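Local atomic coordinates of Ala-tRNApro hydrolase ProX (PDB entry 1WDV), a protein that probably hydrolyses mischarged alanyl-tRNA(Pro), acting as a free-standing editing enzyme that complements prolyl-tRNA synthetase. Residues K44-V48 against G97-V101; V59-K64 against R113-S117; V37-V43 against R118-G124. One frame throughout, in Å; residues are numbered along the deposited sequence.

Contact 1: residues K44-V48 against G97-V101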
loop_
_atom_site.group_PDB
_atom_site.type_symbol
_atom_site.label_atom_id
_atom_site.label_comp_id
_atom_site.label_asym_id
_atom_site.label_seq_id
_atom_site.Cartn_x
_atom_site.Cartn_y
_atom_site.Cartn_z
ATOM N N LYS A 44 -1.819 0.223 4.601
ATOM C CA LYS A 44 -0.714 1.111 4.294
ATOM C C LYS A 44 0.234 0.428 3.334
ATOM O O LYS A 44 0.419 -0.780 3.411
ATOM C CB LYS A 44 0.000 1.529 5.576
ATOM C CG LYS A 44 0.221 0.434 6.570
ATOM C CD LYS A 44 0.129 1.014 7.985
ATOM C CE LYS A 44 0.506 0.006 9.067
ATOM N NZ LYS A 44 0.679 0.685 10.393
ATOM N N THR A 45 0.760 1.215 2.395
ATOM C CA THR A 45 1.730 0.766 1.402
ATOM C C THR A 45 3.055 1.217 1.972
ATOM O O THR A 45 3.364 2.406 1.943
ATOM C CB THR A 45 1.543 1.481 0.038
ATOM O OG1 THR A 45 0.214 1.255 -0.455
ATOM C CG2 THR A 45 2.496 0.922 -0.991
ATOM N N LEU A 46 3.818 0.284 2.511
ATOM C CA LEU A 46 5.106 0.612 3.102
ATOM C C LEU A 46 6.237 0.354 2.141
ATOM O O LEU A 46 6.328 -0.727 1.574
ATOM C CB LEU A 46 5.352 -0.244 4.348
ATOM C CG LEU A 46 4.266 -0.142 5.419
ATOM C CD1 LEU A 46 4.584 -1.152 6.556
ATOM C CD2 LEU A 46 4.188 1.293 5.929
ATOM N N ILE A 47 7.126 1.325 1.967
ATOM C CA ILE A 47 8.254 1.078 1.067
ATOM C C ILE A 47 9.400 0.457 1.865
ATOM O O ILE A 47 9.820 0.973 2.925
ATOM C CB ILE A 47 8.709 2.385 0.387
ATOM C CG1 ILE A 47 7.533 3.008 -0.377
ATOM C CG2 ILE A 47 9.877 2.122 -0.553
ATOM C CD1 ILE A 47 6.928 2.114 -1.499
ATOM N N VAL A 48 9.916 -0.661 1.351
ATOM C CA VAL A 48 10.997 -1.387 2.011
ATOM C C VAL A 48 12.180 -1.472 1.045
ATOM O O VAL A 48 11.989 -1.672 -0.160
ATOM C CB VAL A 48 10.499 -2.797 2.398
ATOM C CG1 VAL A 48 11.620 -3.649 2.990
ATOM C CG2 VAL A 48 9.370 -2.646 3.436
ATOM N N GLY A 97 0.097 9.261 1.115
ATOM C CA GLY A 97 -0.777 8.886 0.022
ATOM C C GLY A 97 -0.196 7.888 -0.959
ATOM O O GLY A 97 -0.664 7.809 -2.101
ATOM N N VAL A 98 0.799 7.115 -0.526
ATOM C CA VAL A 98 1.447 6.142 -1.422
ATOM C C VAL A 98 0.466 5.067 -1.848
ATOM O O VAL A 98 -0.054 4.352 -1.008
ATOM C CB VAL A 98 2.654 5.481 -0.729
ATOM C CG1 VAL A 98 3.372 4.484 -1.665
ATOM C CG2 VAL A 98 3.656 6.574 -0.317
ATOM N N PRO A 99 0.184 4.957 -3.152
ATOM C CA PRO A 99 -0.746 3.949 -3.666
ATOM C C PRO A 99 -0.056 2.603 -3.883
ATOM O O PRO A 99 1.161 2.529 -3.957
ATOM C CB PRO A 99 -1.222 4.553 -4.977
ATOM C CG PRO A 99 0.081 5.233 -5.485
ATOM C CD PRO A 99 0.701 5.822 -4.233
ATOM N N PRO A 100 -0.843 1.513 -4.000
ATOM C CA PRO A 100 -0.275 0.180 -4.225
ATOM C C PRO A 100 -0.145 -0.133 -5.723
ATOM O O PRO A 100 0.296 -1.215 -6.119
ATOM C CB PRO A 100 -1.286 -0.733 -3.512
ATOM C CG PRO A 100 -2.581 -0.053 -3.799
ATOM C CD PRO A 100 -2.258 1.427 -3.572
ATOM N N VAL A 101 -0.538 0.819 -6.562
ATOM C CA VAL A 101 -0.444 0.665 -8.009
ATOM C C VAL A 101 0.062 1.975 -8.597
ATOM O O VAL A 101 0.112 3.004 -7.902
ATOM C CB VAL A 101 -1.822 0.340 -8.644
ATOM C CG1 VAL A 101 -2.339 -0.990 -8.120
ATOM C CG2 VAL A 101 -2.831 1.469 -8.363
HETATM O O HOH W 1 -0.374 4.097 1.813
#
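Thr45 meets Val98 with both arms of its side chain. Its hydroxyl OG1 lies 3.2 Å from Val98 O, and the hydroxyl proton may point there or to another acceptor, while its methyl CG2 rests 3.7 Å from Val98 CG1. The torsion explains the division of labour: with OG1 beside the backbone N (chi1 -58°), the hydroxyl lies directly by Val98 O, whereas the amide reaches that carbonyl only through a water, and CG2 is left to the apolar side. The two side chains run obliquely past each other, and CG2 also comes to 3.6 Å from Pro99 O. Pro100 closes in beside the hydroxyl, with its CB 3.9 Å from Thr45 OG1. Further along the strand, Ile47 adds only the end of its chain, CD1 approaching Val98 CG1 at 4.3 Å.

The water completes the polar part: it accepts from Thr45 N at 3.2 Å and donates to Val98 O at 2.9 Å. Around this first shell, Lys44 and Leu46 bond through their backbones to Ile60 and Val58 of strand 55-61, whereas Ile47 bonds to Ala82 along the other edge of strand 43-50. Val87 of helix 84-91 packs on both Ile47 and Val98, and Leu139 of helix 136-143 backs Pro100, so the loop is pressed between sheet and helices near the centre of the chain.

Pro99 and Pro100 have no N-H to give, and this part of the loop can present only carbonyls; Val98 O receives a bond from the water, itself held by Thr45 N, and the nearby hydroxyl may add another.

Contact 2: residues V59-K64 against R113-S117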
loop_
_atom_site.group_PDB
_atom_site.type_symbol
_atom_site.label_atom_id
_atom_site.label_comp_id
_atom_site.label_asym_id
_atom_site.label_seq_id
_atom_site.Cartn_x
_atom_site.Cartn_y
_atom_site.Cartn_z
ATOM N N VAL A 59 1.930 -3.994 1.280
ATOM C CA VAL A 59 0.615 -3.600 1.748
ATOM C C VAL A 59 0.179 -4.437 2.931
ATOM O O VAL A 59 0.042 -5.665 2.821
ATOM C CB VAL A 59 -0.439 -3.748 0.618
ATOM C CG1 VAL A 59 -1.762 -3.244 1.087
ATOM C CG2 VAL A 59 0.023 -2.947 -0.620
ATOM N N ILE A 60 -0.028 -3.764 4.069
ATOM C CA ILE A 60 -0.427 -4.446 5.297
ATOM C C ILE A 60 -1.616 -3.764 5.970
ATOM O O ILE A 60 -1.947 -2.611 5.659
ATOM C CB ILE A 60 0.745 -4.528 6.334
ATOM C CG1 ILE A 60 1.079 -3.140 6.880
ATOM C CG2 ILE A 60 2.016 -5.133 5.661
ATOM C CD1 ILE A 60 2.066 -3.181 8.094
ATOM N N PRO A 61 -2.310 -4.488 6.861
ATOM C CA PRO A 61 -3.470 -3.958 7.601
ATOM C C PRO A 61 -3.033 -2.767 8.443
ATOM O O PRO A 61 -1.920 -2.733 8.953
ATOM C CB PRO A 61 -3.901 -5.121 8.487
ATOM C CG PRO A 61 -3.365 -6.317 7.786
ATOM C CD PRO A 61 -2.041 -5.884 7.240
ATOM N N GLY A 62 -3.931 -1.810 8.618
ATOM C CA GLY A 62 -3.604 -0.602 9.350
ATOM C C GLY A 62 -3.308 -0.766 10.819
ATOM O O GLY A 62 -2.639 0.113 11.411
ATOM N N ASP A 63 -3.822 -1.853 11.405
ATOM C CA ASP A 63 -3.592 -2.127 12.817
ATOM C C ASP A 63 -2.381 -3.027 13.056
ATOM O O ASP A 63 -2.207 -3.548 14.152
ATOM C CB ASP A 63 -4.857 -2.715 13.489
ATOM C CG ASP A 63 -5.364 -3.991 12.825
ATOM O OD1 ASP A 63 -4.861 -4.370 11.753
ATOM O OD2 ASP A 63 -6.292 -4.622 13.389
ATOM N N LYS A 64 -1.522 -3.195 12.047
ATOM C CA LYS A 64 -0.312 -4.010 12.236
ATOM C C LYS A 64 0.898 -3.199 11.806
ATOM O O LYS A 64 0.767 -2.083 11.313
ATOM C CB LYS A 64 -0.357 -5.283 11.380
ATOM C CG LYS A 64 -1.617 -6.125 11.539
ATOM C CD LYS A 64 -1.623 -6.919 12.829
ATOM C CE LYS A 64 -2.754 -7.963 12.799
ATOM N NZ LYS A 64 -2.892 -8.604 14.136
ATOM N N ARG A 113 -1.202 -11.642 3.299
ATOM C CA ARG A 113 -2.345 -12.519 3.045
ATOM C C ARG A 113 -3.532 -12.317 3.974
ATOM O O ARG A 113 -4.642 -12.696 3.612
ATOM C CB ARG A 113 -1.923 -14.011 3.041
ATOM C CG ARG A 113 -2.246 -14.779 4.290
ATOM C CD ARG A 113 -1.724 -16.205 4.278
ATOM N NE ARG A 113 -0.293 -16.299 4.029
ATOM C CZ ARG A 113 0.249 -16.654 2.868
ATOM N NH1 ARG A 113 -0.512 -16.955 1.816
ATOM N NH2 ARG A 113 1.570 -16.716 2.760
ATOM N N ILE A 114 -3.314 -11.723 5.147
ATOM C CA ILE A 114 -4.448 -11.505 6.051
ATOM C C ILE A 114 -5.487 -10.583 5.389
ATOM O O ILE A 114 -6.662 -10.581 5.767
ATOM C CB ILE A 114 -3.976 -10.930 7.430
ATOM C CG1 ILE A 114 -5.121 -10.987 8.440
ATOM C CG2 ILE A 114 -3.535 -9.510 7.291
ATOM C CD1 ILE A 114 -4.660 -10.786 9.864
ATOM N N LEU A 115 -5.076 -9.834 4.367
ATOM C CA LEU A 115 -6.012 -8.950 3.696
ATOM C C LEU A 115 -6.859 -9.635 2.626
ATOM O O LEU A 115 -7.849 -9.078 2.187
ATOM C CB LEU A 115 -5.254 -7.799 3.021
ATOM C CG LEU A 115 -4.494 -6.855 3.958
ATOM C CD1 LEU A 115 -3.649 -5.917 3.092
ATOM C CD2 LEU A 115 -5.483 -6.075 4.847
ATOM N N LEU A 116 -6.499 -10.851 2.224
ATOM C CA LEU A 116 -7.209 -11.473 1.120
ATOM C C LEU A 116 -8.690 -11.815 1.286
ATOM O O LEU A 116 -9.448 -11.798 0.302
ATOM C CB LEU A 116 -6.406 -12.683 0.639
ATOM C CG LEU A 116 -5.112 -12.232 -0.050
ATOM C CD1 LEU A 116 -4.304 -13.461 -0.403
ATOM C CD2 LEU A 116 -5.451 -11.432 -1.313
ATOM N N SER A 117 -9.122 -12.099 2.516
ATOM C CA SER A 117 -10.530 -12.403 2.737
ATOM C C SER A 117 -11.387 -11.144 2.785
ATOM O O SER A 117 -12.616 -11.216 2.728
ATOM C CB SER A 117 -10.719 -13.170 4.048
ATOM O OG SER A 117 -10.306 -12.366 5.127
#
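Pro61 is met by two neighbouring side chains, Ile114 and Leu115, each crossing its ring obliquely. The closest approach is between Pro61 CG and Ile114 CG2, 3.2 Å, which is tighter than ordinary van der Waals contact and marks CG as the pressed corner of the ring. Ile114 has its longer branch CG1 anti to the backbone N (chi1 -168°), and this puts the methyl CG2 between the backbone N and the carbonyl carbon, where it faces the proline. The fork of Leu115 spreads along the strand: CD2 lies 3.6 Å from Pro61 CG, while CD1 reaches back to Val59, 3.8 Å from its CG1 and 3.7 Å from its carbonyl O. Towards Val59 the leucine stands roughly at right angles, so a methyl meets a methyl there instead of the chains lying alongside.

These contacts sit where two parallel neighbours of the five-stranded mixed sheet end together. Val59 is still bonded through its backbone to Val110 and Asp112 near the end of strand 108-112, beyond which the chain turns into the 3-10 segment 113-115. Asp112 OD1 accepts from Ile114 N at its start. In the other segment, a type I turn runs from Pro61 to Lys64, with Lys64 N bonded to Pro61 O at 3.2 Å. That turn brings Lys64 round to the exposed flank of Ile114, where its CE comes no nearer than 4.5 Å to Ile114 CD1.

Contact 3: residues V37-V43 against R118-G124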
loop_
_atom_site.group_PDB
_atom_site.type_symbol
_atom_site.label_atom_id
_atom_site.label_comp_id
_atom_site.label_asym_id
_atom_site.label_seq_id
_atom_site.Cartn_x
_atom_site.Cartn_y
_atom_site.Cartn_z
ATOM N N VAL A 37 -15.145 2.192 9.165
ATOM C CA VAL A 37 -14.620 0.842 9.098
ATOM C C VAL A 37 -13.628 0.625 10.213
ATOM O O VAL A 37 -13.579 1.418 11.134
ATOM C CB VAL A 37 -13.975 0.577 7.718
ATOM C CG1 VAL A 37 -15.063 0.726 6.642
ATOM C CG2 VAL A 37 -12.821 1.570 7.430
ATOM N N SER A 38 -12.879 -0.467 10.148
ATOM C CA SER A 38 -11.888 -0.759 11.193
ATOM C C SER A 38 -10.517 -0.409 10.694
ATOM O O SER A 38 -10.327 -0.210 9.499
ATOM C CB SER A 38 -11.895 -2.242 11.546
ATOM O OG SER A 38 -11.398 -3.005 10.457
ATOM N N GLU A 39 -9.551 -0.338 11.604
ATOM C CA GLU A 39 -8.198 -0.021 11.178
ATOM C C GLU A 39 -7.632 -1.074 10.241
ATOM O O GLU A 39 -6.812 -0.757 9.369
ATOM C CB GLU A 39 -7.261 0.099 12.375
ATOM C CG GLU A 39 -7.449 1.411 13.121
ATOM C CD GLU A 39 -6.337 1.666 14.112
ATOM O OE1 GLU A 39 -5.276 1.013 14.003
ATOM O OE2 GLU A 39 -6.514 2.519 14.995
ATOM N N SER A 40 -8.062 -2.320 10.414
ATOM C CA SER A 40 -7.565 -3.393 9.563
ATOM C C SER A 40 -8.006 -3.209 8.112
ATOM O O SER A 40 -7.436 -3.828 7.214
ATOM C CB SER A 40 -8.008 -4.774 10.084
ATOM O OG SER A 40 -9.395 -5.003 9.869
ATOM N N GLU A 41 -9.010 -2.373 7.898
ATOM C CA GLU A 41 -9.480 -2.083 6.533
ATOM C C GLU A 41 -8.811 -0.876 5.896
ATOM O O GLU A 41 -9.090 -0.554 4.732
ATOM C CB GLU A 41 -10.990 -1.896 6.517
ATOM C CG GLU A 41 -11.670 -3.218 6.828
ATOM C CD GLU A 41 -13.089 -3.044 7.314
ATOM O OE1 GLU A 41 -14.031 -3.159 6.501
ATOM O OE2 GLU A 41 -13.267 -2.805 8.527
ATOM N N ILE A 42 -7.975 -0.173 6.664
ATOM C CA ILE A 42 -7.208 0.969 6.142
ATOM C C ILE A 42 -5.813 0.368 5.917
ATOM O O ILE A 42 -5.087 0.082 6.883
ATOM C CB ILE A 42 -7.069 2.099 7.167
ATOM C CG1 ILE A 42 -8.451 2.561 7.636
ATOM C CG2 ILE A 42 -6.269 3.253 6.551
ATOM C CD1 ILE A 42 -9.423 3.102 6.506
ATOM N N VAL A 43 -5.407 0.189 4.674
ATOM C CA VAL A 43 -4.122 -0.454 4.457
ATOM C C VAL A 43 -3.021 0.524 4.127
ATOM O O VAL A 43 -3.255 1.536 3.475
ATOM C CB VAL A 43 -4.204 -1.512 3.335
ATOM C CG1 VAL A 43 -5.150 -2.620 3.751
ATOM C CG2 VAL A 43 -4.721 -0.870 2.037
ATOM N N ARG A 118 -10.748 -9.977 2.874
ATOM C CA ARG A 118 -11.516 -8.729 2.924
ATOM C C ARG A 118 -11.887 -8.275 1.511
ATOM O O ARG A 118 -11.020 -8.144 0.642
ATOM C CB ARG A 118 -10.715 -7.628 3.648
ATOM C CG ARG A 118 -11.554 -6.376 3.959
ATOM C CD ARG A 118 -12.438 -6.568 5.191
ATOM N NE ARG A 118 -11.657 -6.504 6.425
ATOM C CZ ARG A 118 -12.212 -6.623 7.624
ATOM N NH1 ARG A 118 -13.523 -6.829 7.723
ATOM N NH2 ARG A 118 -11.477 -6.481 8.719
ATOM N N LYS A 119 -13.173 -8.052 1.260
ATOM C CA LYS A 119 -13.567 -7.660 -0.088
ATOM C C LYS A 119 -13.176 -6.246 -0.449
ATOM O O LYS A 119 -12.866 -5.970 -1.607
ATOM C CB LYS A 119 -15.079 -7.834 -0.277
ATOM C CG LYS A 119 -15.493 -9.292 -0.090
ATOM C CD LYS A 119 -16.737 -9.660 -0.883
ATOM C CE LYS A 119 -16.805 -11.178 -1.081
ATOM N NZ LYS A 119 -17.941 -11.565 -1.957
ATOM N N LYS A 120 -13.172 -5.359 0.538
ATOM C CA LYS A 120 -12.871 -3.960 0.276
ATOM C C LYS A 120 -11.959 -3.368 1.340
ATOM O O LYS A 120 -12.162 -3.566 2.549
ATOM C CB LYS A 120 -14.191 -3.186 0.221
ATOM C CG LYS A 120 -14.087 -1.691 0.038
ATOM C CD LYS A 120 -15.494 -1.109 -0.173
ATOM C CE LYS A 120 -16.171 -1.760 -1.393
ATOM N NZ LYS A 120 -17.584 -1.287 -1.634
ATOM N N VAL A 121 -10.918 -2.680 0.889
ATOM C CA VAL A 121 -9.997 -2.008 1.816
ATOM C C VAL A 121 -9.725 -0.635 1.243
ATOM O O VAL A 121 -10.117 -0.332 0.102
ATOM C CB VAL A 121 -8.655 -2.768 2.037
ATOM C CG1 VAL A 121 -8.943 -4.141 2.698
ATOM C CG2 VAL A 121 -7.918 -2.953 0.716
ATOM N N TYR A 122 -9.086 0.209 2.050
ATOM C CA TYR A 122 -8.830 1.585 1.625
ATOM C C TYR A 122 -7.361 1.892 1.775
ATOM O O TYR A 122 -6.838 1.925 2.905
ATOM C CB TYR A 122 -9.659 2.550 2.492
ATOM C CG TYR A 122 -11.129 2.252 2.471
ATOM C CD1 TYR A 122 -11.688 1.338 3.362
ATOM C CD2 TYR A 122 -11.947 2.811 1.493
ATOM C CE1 TYR A 122 -13.038 0.974 3.279
ATOM C CE2 TYR A 122 -13.281 2.462 1.395
ATOM C CZ TYR A 122 -13.820 1.544 2.283
ATOM O OH TYR A 122 -15.143 1.182 2.161
ATOM N N GLY A 123 -6.695 2.103 0.636
ATOM C CA GLY A 123 -5.266 2.370 0.650
ATOM C C GLY A 123 -4.904 3.782 0.215
ATOM O O GLY A 123 -5.774 4.655 0.124
ATOM N N GLY A 124 -3.620 4.013 -0.037
ATOM C CA GLY A 124 -3.201 5.346 -0.450
ATOM C C GLY A 124 -3.754 5.638 -1.833
ATOM O O GLY A 124 -3.694 4.797 -2.729
HETATM O O HOH W 2 -9.006 -6.117 6.530
HETATM O O HOH W 3 -14.351 -3.127 3.873
HETATM O O HOH W 4 -2.211 1.442 0.662
HETATM O O HOH W 5 -4.924 3.831 3.668
#
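Glu41 lies over one face of the Arg118 guanidinium, its CG 3.3 Å from Arg118 NE and the carboxylate plane tilted only 17° from the guanidinium plane. The arginine is folded to make this possible, with chi2 79° and chi3 75° bending its chain back over the glutamate. Stacking, not directed N-H bonding, joins the charges: Glu41 OE1 and Arg118 NH1 form a long salt bridge of 3.9 Å, the oxygen well out of the guanidinium plane. At the edge, NH2 makes a weak bond to Ser40 OG, and a water in the plane accepts from NE while donating to Ser40 O.

Within 37-43 the carboxylate is held by Ser38, whose N meets Glu41 OE2 from above the carboxylate plane at 2.9 Å and whose OG reaches the anti lone pair of the same oxygen at 2.7 Å. A further water links OE1 to Lys120 O. Tyr122 has its ring edge by Glu41 O and takes Val37 CG1 at 3.9 Å from its CE1. Val43 CG2, set between its backbone N and carbonyl carbon, is brought to 3.6 Å from Gly123 CA.

The backbones join through Tyr122 N to Glu41 O (2.8 Å) and Val43 N to Tyr122 O (2.9 Å). These bonds, on either side of Ile42 and both to Tyr122, form a single parallel beta bridge, tying edge strand 121-124 of the three-stranded sheet to the entrance of strand 43-50 in the editing domain.

How the contacts relate
Strand 43-50 and its approach tie the three contacts together. Contacts 1 and 2 have centres about 13 Å apart and share the antiparallel pairing of strands 43-50 and 55-61, where Lys44 N lies 3.0 Å from Ile60 O, a probable hydrogen bond. Contacts 2 and 3, with centres about 8 Å apart, merge through Val43: its CG1 is 3.6 Å from Leu115 CD2 and its CB 3.7 Å from Val59 CG1. Contact 1 meets contact 3 where Pro99 CB comes to 3.3 Å from Gly124 O. Along the chain, contacts 1 and 2 both fall inside the loop that contact 3 closes, while their own segments alternate.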